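Local coordinates for LS-24 (Lathyrus sativus, PDB 3LP9), which probably binds hemin as a monomer or spermine as a dimer, in mutually exclusive fashion, and may act in oxidative stress response and polyamine biosynthesis, at residues 12-15 against 16-19; 45-48 against 49-53; 87-90 against 91-94. All coordinates share one frame; numbering follows the deposited sequence.

Contact 1 of 3, residues 12-15 against 16-19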
loop_
_atom_site.group_PDB
_atom_site.type_symbol
_atom_site.label_atom_id
_atom_site.label_comp_id
_atom_site.label_asym_id
_atom_site.label_seq_id
_atom_site.Cartn_x
_atom_site.Cartn_y
_atom_site.Cartn_z
ATOM N N SER A 12 18.853 15.621 -5.878
ATOM C CA SER A 12 19.637 14.589 -6.566
ATOM C C SER A 12 21.087 14.619 -6.120
ATOM O O SER A 12 21.582 15.655 -5.705
ATOM C CB SER A 12 19.552 14.762 -8.066
ATOM O OG SER A 12 20.243 13.700 -8.710
ATOM N N SER A 13 21.759 13.470 -6.158
ATOM C CA SER A 13 23.239 13.440 -5.914
ATOM C C SER A 13 23.963 14.132 -7.077
ATOM O O SER A 13 25.132 14.541 -6.936
ATOM C CB SER A 13 23.758 12.004 -5.758
ATOM O OG SER A 13 23.419 11.209 -6.859
ATOM N N LYS A 14 23.287 14.227 -8.227
ATOM C CA LYS A 14 23.802 14.983 -9.368
ATOM C C LYS A 14 23.634 16.477 -9.112
ATOM O O LYS A 14 22.515 16.964 -8.922
ATOM C CB LYS A 14 23.103 14.593 -10.695
ATOM C CG LYS A 14 23.379 13.131 -11.130
ATOM C CD LYS A 14 22.813 12.837 -12.478
ATOM C CE LYS A 14 23.473 13.650 -13.554
ATOM N NZ LYS A 14 22.858 13.202 -14.846
ATOM N N ASN A 15 24.738 17.211 -9.161
ATOM C CA ASN A 15 24.732 18.601 -8.813
ATOM C C ASN A 15 23.622 19.429 -9.434
ATOM O O ASN A 15 23.374 19.338 -10.613
ATOM C CB ASN A 15 26.109 19.159 -9.098
ATOM C CG ASN A 15 26.259 20.601 -8.720
ATOM O OD1 ASN A 15 26.274 21.446 -9.599
ATOM N ND2 ASN A 15 26.445 20.888 -7.429
ATOM N N ASN A 16 22.932 20.234 -8.595
ATOM C CA ASN A 16 21.961 21.240 -9.048
ATOM C C ASN A 16 20.688 20.676 -9.683
ATOM O O ASN A 16 19.943 21.392 -10.313
ATOM C CB ASN A 16 22.632 22.246 -9.976
ATOM C CG ASN A 16 23.566 23.200 -9.254
ATOM O OD1 ASN A 16 23.730 23.198 -8.009
ATOM N ND2 ASN A 16 24.184 24.036 -10.027
ATOM N N GLU A 17 20.420 19.383 -9.452
ATOM C CA GLU A 17 19.211 18.690 -9.915
ATOM C C GLU A 17 18.330 18.222 -8.737
ATOM O O GLU A 17 18.851 17.889 -7.669
ATOM C CB GLU A 17 19.618 17.484 -10.782
ATOM C CG GLU A 17 20.357 17.923 -12.039
ATOM C CD GLU A 17 20.735 16.800 -12.945
ATOM O OE1 GLU A 17 20.048 15.749 -12.985
ATOM O OE2 GLU A 17 21.771 16.992 -13.639
ATOM N N ALA A 18 17.001 18.217 -8.970
ATOM C CA ALA A 18 16.033 17.833 -7.978
ATOM C C ALA A 18 14.814 17.192 -8.681
ATOM O O ALA A 18 14.487 17.553 -9.790
ATOM C CB ALA A 18 15.640 19.014 -7.173
ATOM N N TYR A 19 14.190 16.195 -8.033
ATOM C CA TYR A 19 12.968 15.533 -8.523
ATOM C C TYR A 19 11.733 16.138 -7.794
ATOM O O TYR A 19 11.718 16.292 -6.559
ATOM C CB TYR A 19 13.068 14.011 -8.260
ATOM C CG TYR A 19 14.196 13.305 -8.958
ATOM C CD1 TYR A 19 13.977 12.658 -10.187
ATOM C CD2 TYR A 19 15.485 13.272 -8.416
ATOM C CE1 TYR A 19 15.021 11.960 -10.866
ATOM C CE2 TYR A 19 16.531 12.590 -9.076
ATOM C CZ TYR A 19 16.283 11.941 -10.312
ATOM O OH TYR A 19 17.278 11.327 -11.046
HETATM O O HOH W 1 19.462 13.352 -11.121
HETATM O O HOH W 2 20.236 13.664 -14.899
HETATM O O HOH W 3 22.415 16.177 -16.438
#

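Contact 2 of 3, residues 45-48 against 49-53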
loop_
_atom_site.group_PDB
_atom_site.type_symbol
_atom_site.label_atom_id
_atom_site.label_comp_id
_atom_site.label_asym_id
_atom_site.label_seq_id
_atom_site.Cartn_x
_atom_site.Cartn_y
_atom_site.Cartn_z
ATOM N N THR A 45 6.226 13.173 -16.391
ATOM C CA THR A 45 5.953 11.822 -16.836
ATOM C C THR A 45 5.631 10.966 -15.621
ATOM O O THR A 45 6.171 11.195 -14.527
ATOM C CB THR A 45 7.116 11.312 -17.742
ATOM O OG1 THR A 45 7.189 9.886 -17.737
ATOM C CG2 THR A 45 8.398 11.815 -17.235
ATOM N N PRO A 46 4.736 9.970 -15.805
ATOM C CA PRO A 46 4.374 9.016 -14.719
ATOM C C PRO A 46 5.537 8.376 -14.000
ATOM O O PRO A 46 6.535 7.970 -14.584
ATOM C CB PRO A 46 3.531 7.972 -15.421
ATOM C CG PRO A 46 2.928 8.740 -16.580
ATOM C CD PRO A 46 4.018 9.664 -17.061
ATOM N N VAL A 47 5.383 8.320 -12.689
ATOM C CA VAL A 47 6.312 7.615 -11.831
ATOM C C VAL A 47 6.447 6.155 -12.276
ATOM O O VAL A 47 7.539 5.556 -12.113
ATOM C CB VAL A 47 5.797 7.671 -10.369
ATOM C CG1 VAL A 47 6.795 7.052 -9.421
ATOM C CG2 VAL A 47 5.485 9.177 -10.020
ATOM N N ARG A 48 5.362 5.606 -12.847
ATOM C CA ARG A 48 5.324 4.160 -13.107
ATOM C C ARG A 48 6.192 3.891 -14.332
ATOM O O ARG A 48 6.713 2.792 -14.487
ATOM C CB ARG A 48 3.895 3.663 -13.358
ATOM C CG ARG A 48 3.310 4.210 -14.658
ATOM C CD ARG A 48 1.873 3.936 -14.800
ATOM N NE ARG A 48 1.168 4.505 -13.671
ATOM C CZ ARG A 48 0.343 5.547 -13.732
ATOM N NH1 ARG A 48 0.094 6.134 -14.910
ATOM N NH2 ARG A 48 -0.224 5.997 -12.609
ATOM N N ASP A 49 6.346 4.934 -15.172
ATOM C CA ASP A 49 7.083 4.879 -16.474
ATOM C C ASP A 49 8.525 5.309 -16.236
ATOM O O ASP A 49 9.463 4.678 -16.763
ATOM C CB ASP A 49 6.461 5.774 -17.552
ATOM C CG ASP A 49 5.085 5.332 -17.956
ATOM O OD1 ASP A 49 4.779 4.133 -17.902
ATOM O OD2 ASP A 49 4.291 6.185 -18.352
ATOM N N GLY A 50 8.700 6.344 -15.415
ATOM C CA GLY A 50 10.018 6.852 -15.112
ATOM C C GLY A 50 10.900 5.988 -14.256
ATOM O O GLY A 50 12.097 5.890 -14.496
ATOM N N PHE A 51 10.301 5.438 -13.201
ATOM C CA PHE A 51 10.967 4.570 -12.209
ATOM C C PHE A 51 10.312 3.203 -12.277
ATOM O O PHE A 51 9.463 2.884 -11.447
ATOM C CB PHE A 51 10.792 5.125 -10.776
ATOM C CG PHE A 51 11.374 6.475 -10.574
ATOM C CD1 PHE A 51 12.686 6.646 -10.201
ATOM C CD2 PHE A 51 10.602 7.599 -10.750
ATOM C CE1 PHE A 51 13.212 7.937 -10.017
ATOM C CE2 PHE A 51 11.108 8.856 -10.567
ATOM C CZ PHE A 51 12.436 9.018 -10.192
ATOM N N LYS A 52 10.668 2.401 -13.275
ATOM C CA LYS A 52 9.974 1.148 -13.502
ATOM C C LYS A 52 9.892 0.186 -12.326
ATOM O O LYS A 52 8.990 -0.624 -12.310
ATOM C CB LYS A 52 10.506 0.439 -14.757
ATOM C CG LYS A 52 9.661 0.825 -15.978
ATOM C CD LYS A 52 10.417 0.720 -17.300
ATOM C CE LYS A 52 10.151 1.991 -18.148
ATOM N NZ LYS A 52 11.473 2.638 -18.431
ATOM N N SER A 53 10.858 0.232 -11.387
ATOM C CA SER A 53 10.795 -0.568 -10.181
ATOM C C SER A 53 9.539 -0.242 -9.317
ATOM O O SER A 53 9.141 -1.038 -8.463
ATOM C CB SER A 53 12.088 -0.432 -9.369
ATOM O OG SER A 53 12.148 0.692 -8.509
HETATM O O HOH W 4 1.379 5.657 -17.564
#

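Contact 3 of 3, residues 87-90 against 91-94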
loop_
_atom_site.group_PDB
_atom_site.type_symbol
_atom_site.label_atom_id
_atom_site.label_comp_id
_atom_site.label_asym_id
_atom_site.label_seq_id
_atom_site.Cartn_x
_atom_site.Cartn_y
_atom_site.Cartn_z
ATOM N N ASP A 87 16.592 3.371 -4.623
ATOM C CA ASP A 87 17.780 3.832 -5.273
ATOM C C ASP A 87 17.283 4.387 -6.577
ATOM O O ASP A 87 16.810 3.625 -7.384
ATOM C CB ASP A 87 18.785 2.712 -5.533
ATOM C CG ASP A 87 20.126 3.285 -6.016
ATOM O OD1 ASP A 87 20.088 3.949 -7.103
ATOM O OD2 ASP A 87 21.169 3.173 -5.297
ATOM N N TYR A 88 17.348 5.710 -6.778
ATOM C CA TYR A 88 16.769 6.305 -7.986
ATOM C C TYR A 88 17.808 6.397 -9.123
ATOM O O TYR A 88 17.574 7.067 -10.099
ATOM C CB TYR A 88 16.171 7.696 -7.696
ATOM C CG TYR A 88 17.180 8.671 -7.093
ATOM C CD1 TYR A 88 17.340 8.757 -5.694
ATOM C CD2 TYR A 88 18.004 9.469 -7.903
ATOM C CE1 TYR A 88 18.263 9.614 -5.128
ATOM C CE2 TYR A 88 18.960 10.338 -7.331
ATOM C CZ TYR A 88 19.066 10.409 -5.961
ATOM O OH TYR A 88 19.962 11.267 -5.349
ATOM N N ALA A 89 18.945 5.735 -8.930
ATOM C CA ALA A 89 20.036 5.613 -9.899
ATOM C C ALA A 89 19.983 6.656 -10.997
ATOM O O ALA A 89 19.505 6.354 -12.113
ATOM C CB ALA A 89 19.998 4.251 -10.490
ATOM N N PRO A 90 20.451 7.898 -10.703
ATOM C CA PRO A 90 20.388 9.007 -11.664
ATOM C C PRO A 90 21.238 8.884 -12.926
ATOM O O PRO A 90 20.970 9.594 -13.886
ATOM C CB PRO A 90 20.851 10.199 -10.836
ATOM C CG PRO A 90 21.772 9.661 -9.897
ATOM C CD PRO A 90 21.140 8.334 -9.469
ATOM N N HIS A 91 22.255 8.013 -12.923
ATOM C CA HIS A 91 23.132 7.790 -14.070
ATOM C C HIS A 91 22.724 6.539 -14.868
ATOM O O HIS A 91 22.508 6.622 -16.070
ATOM C CB HIS A 91 24.592 7.643 -13.603
ATOM C CG HIS A 91 25.086 8.800 -12.782
ATOM N ND1 HIS A 91 25.127 8.777 -11.398
ATOM C CD2 HIS A 91 25.528 10.026 -13.148
ATOM C CE1 HIS A 91 25.573 9.937 -10.958
ATOM N NE2 HIS A 91 25.835 10.704 -11.999
ATOM N N SER A 92 22.639 5.385 -14.189
ATOM C CA SER A 92 22.307 4.119 -14.817
ATOM C C SER A 92 20.845 4.005 -15.169
ATOM O O SER A 92 20.483 3.088 -15.887
ATOM C CB SER A 92 22.680 2.951 -13.912
ATOM O OG SER A 92 21.778 2.833 -12.831
ATOM N N LYS A 93 20.000 4.909 -14.632
ATOM C CA LYS A 93 18.542 4.851 -14.839
ATOM C C LYS A 93 17.980 3.497 -14.358
ATOM O O LYS A 93 16.892 3.068 -14.772
ATOM C CB LYS A 93 18.182 5.147 -16.316
ATOM C CG LYS A 93 18.935 6.357 -16.939
ATOM C CD LYS A 93 18.829 7.525 -15.972
ATOM C CE LYS A 93 19.147 8.911 -16.586
ATOM N NZ LYS A 93 20.536 8.975 -17.068
ATOM N N LYS A 94 18.709 2.825 -13.466
ATOM C CA LYS A 94 18.268 1.537 -12.986
ATOM C C LYS A 94 17.790 1.591 -11.529
ATOM O O LYS A 94 18.423 1.042 -10.588
ATOM C CB LYS A 94 19.401 0.551 -13.120
ATOM C CG LYS A 94 18.965 -0.826 -13.319
ATOM C CD LYS A 94 20.100 -1.545 -14.036
ATOM C CE LYS A 94 20.523 -0.627 -15.143
ATOM N NZ LYS A 94 21.813 -1.115 -15.754
#

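Contact 1 of 3, residues 12-15 against 16-19
Lys14 and Glu17 close a type II beta turn that links strand 6-11 to strand 17-22, the first two strands of a blade in the hemopexin propeller. Backbone bonds set the frame: Glu17 N donates to Lys14 O at 3.2 Å, and Ser12 N reaches Glu17 O at 2.9 Å, a carbonyl that also accepts from His181. Within 12-15, Ser12 OG takes the N-H of Lys14 in an ST turn. That bond depends on the hydroxyl lying opposite the backbone N (chi1 -176°), which also leaves OG facing a water shared with Glu17 OE1 and Tyr19 OH.

Apolar contact is modest. Ser12 CB rests against Glu17 CB at 3.8 Å and approaches the Tyr19 ring obliquely at CE2.

Charge is handled through solvent. The extended Glu17 chain runs across the Lys14 chain, yet Lys14 NZ stays 4.1 Å from Glu17 OE2, too far for a salt bridge. One water, donating to Glu17 OE1, lies 2.7 Å from Lys14 NZ and so joins the two groups; a second, on OE2, holds NZ only weakly. With the carboxylate of Glu17 cut back to an alanine, the Lys14 ammonium is likely to lose its nearby countercharge and the bridging waters an acceptor. The water at Ser12 is gripped three ways: by Glu17 OE1 at 3.1 Å, Tyr19 OH at 3.0 Å and Ser12 OG at 2.6 Å.

Contact 2 of 3, residues 45-48 against 49-53
Thr45 meets the following turn lightly, its OG1 lying 4.2 Å from Asp49 CB. Pro46, at the N-cap position, does more. Its carbonyl oxygen accepts two backbone N-H groups: Gly50 N at 2.8 Å, almost in line with the C=O bond, and Asp49 N at 3.1 Å, from well above the carbonyl plane. The proline ring crosses the Asp49 side chain at a slant, with Pro46 CG 3.4 Å from Asp49 OD2. Val47 turns its CB from the turn, but its carbonyl receives Phe51 N at 3.0 Å and also lies at the edge of the Phe51 ring, in its plane; Val47 CG1 adds a 4.1 Å apolar contact with Phe51 CD2. Arg48 runs beside Asp49, its CG wedged between its own backbone N and carbonyl carbon (chi1 67°), which keeps CG against Asp49 N at 3.2 Å. The guanidinium stands nearly perpendicular to the carboxylate (88°), and a water in the guanidinium plane bridges NH1 to Asp49 OD2. The direct salt bridge of Arg48 is with Asp24, through NH2, while NE bonds to Gly60 O. A last strand passing straight into one turn of helix, as 43-46 does into 47-50, recurs in every blade of this hemopexin-type propeller.

Contact 3 of 3, residues 87-90 against 91-94
Lys93 doubles back over the loop that joins strand 82-87 to strand 96-98, reaching the backbone of Ala89 and Pro90. Its own N-H makes a weak bond to Ala89 O at 2.9 Å. From CB, which starts away from 87-90, the chain bends at once (chi2 -48°), so that after CG the next carbon, CD, comes to 3.6 Å from Pro90 O. CE approaches the same oxygen more closely, at 3.3 Å. A second bend (chi4 -62°) then brings NZ within reach of two carbonyl oxygens, Pro90 O, in a weak bond of 3.3 Å, and His91 O at 3.2 Å, met from above its carbonyl plane.

Ala89 CB points into the turn and packs against Ser92 OG at 3.3 Å and close to Lys94 N. Two side chains act as stand-ins for backbone acceptors here. Asp87 OD1 takes the N-H of Ala89 at 2.8 Å in an Asx turn, and Ser92 OG takes that of Lys94 at 3.1 Å in an ST turn. The Pro90 ring crosses the base of His91 and also touches Lys14, while Tyr88 is directed inward to Phe10 and Tyr19.

With no salt bridge between its halves, the loop is probably shaped largely by side-chain oxygens that accept main-chain N-H groups two residues on; within the two segments the Lys93 ammonium meets carbonyl oxygens, weakly at Pro90 O across the turn and at His91 O in its own segment, and no carboxylate.

The three contacts meet at the junction of two neighbouring propeller blades: contacts 1 and 2 belong to the sheet that begins with strand 6-11, contact 3 to the one that begins with strand 66-69. Three aromatic residues join them. Tyr19 CD1 of contact 1 lies 4.0 Å from Phe51 CZ of contact 2, and Tyr88 of contact 3 touches both, through CD2 at 3.6 Å from Tyr19 CE2 and CB at 3.8 Å from Phe51 CE1. Tyr88 OH also forms a probable hydrogen bond with Ser13 N at 3.0 Å. The calcium ion, held by Asn7, Asp65, Asp121 and Asp175, is about 13 Å from the side chains of Tyr19 and Val47; a sodium ion lies about 8 Å from the side chain of Ala18.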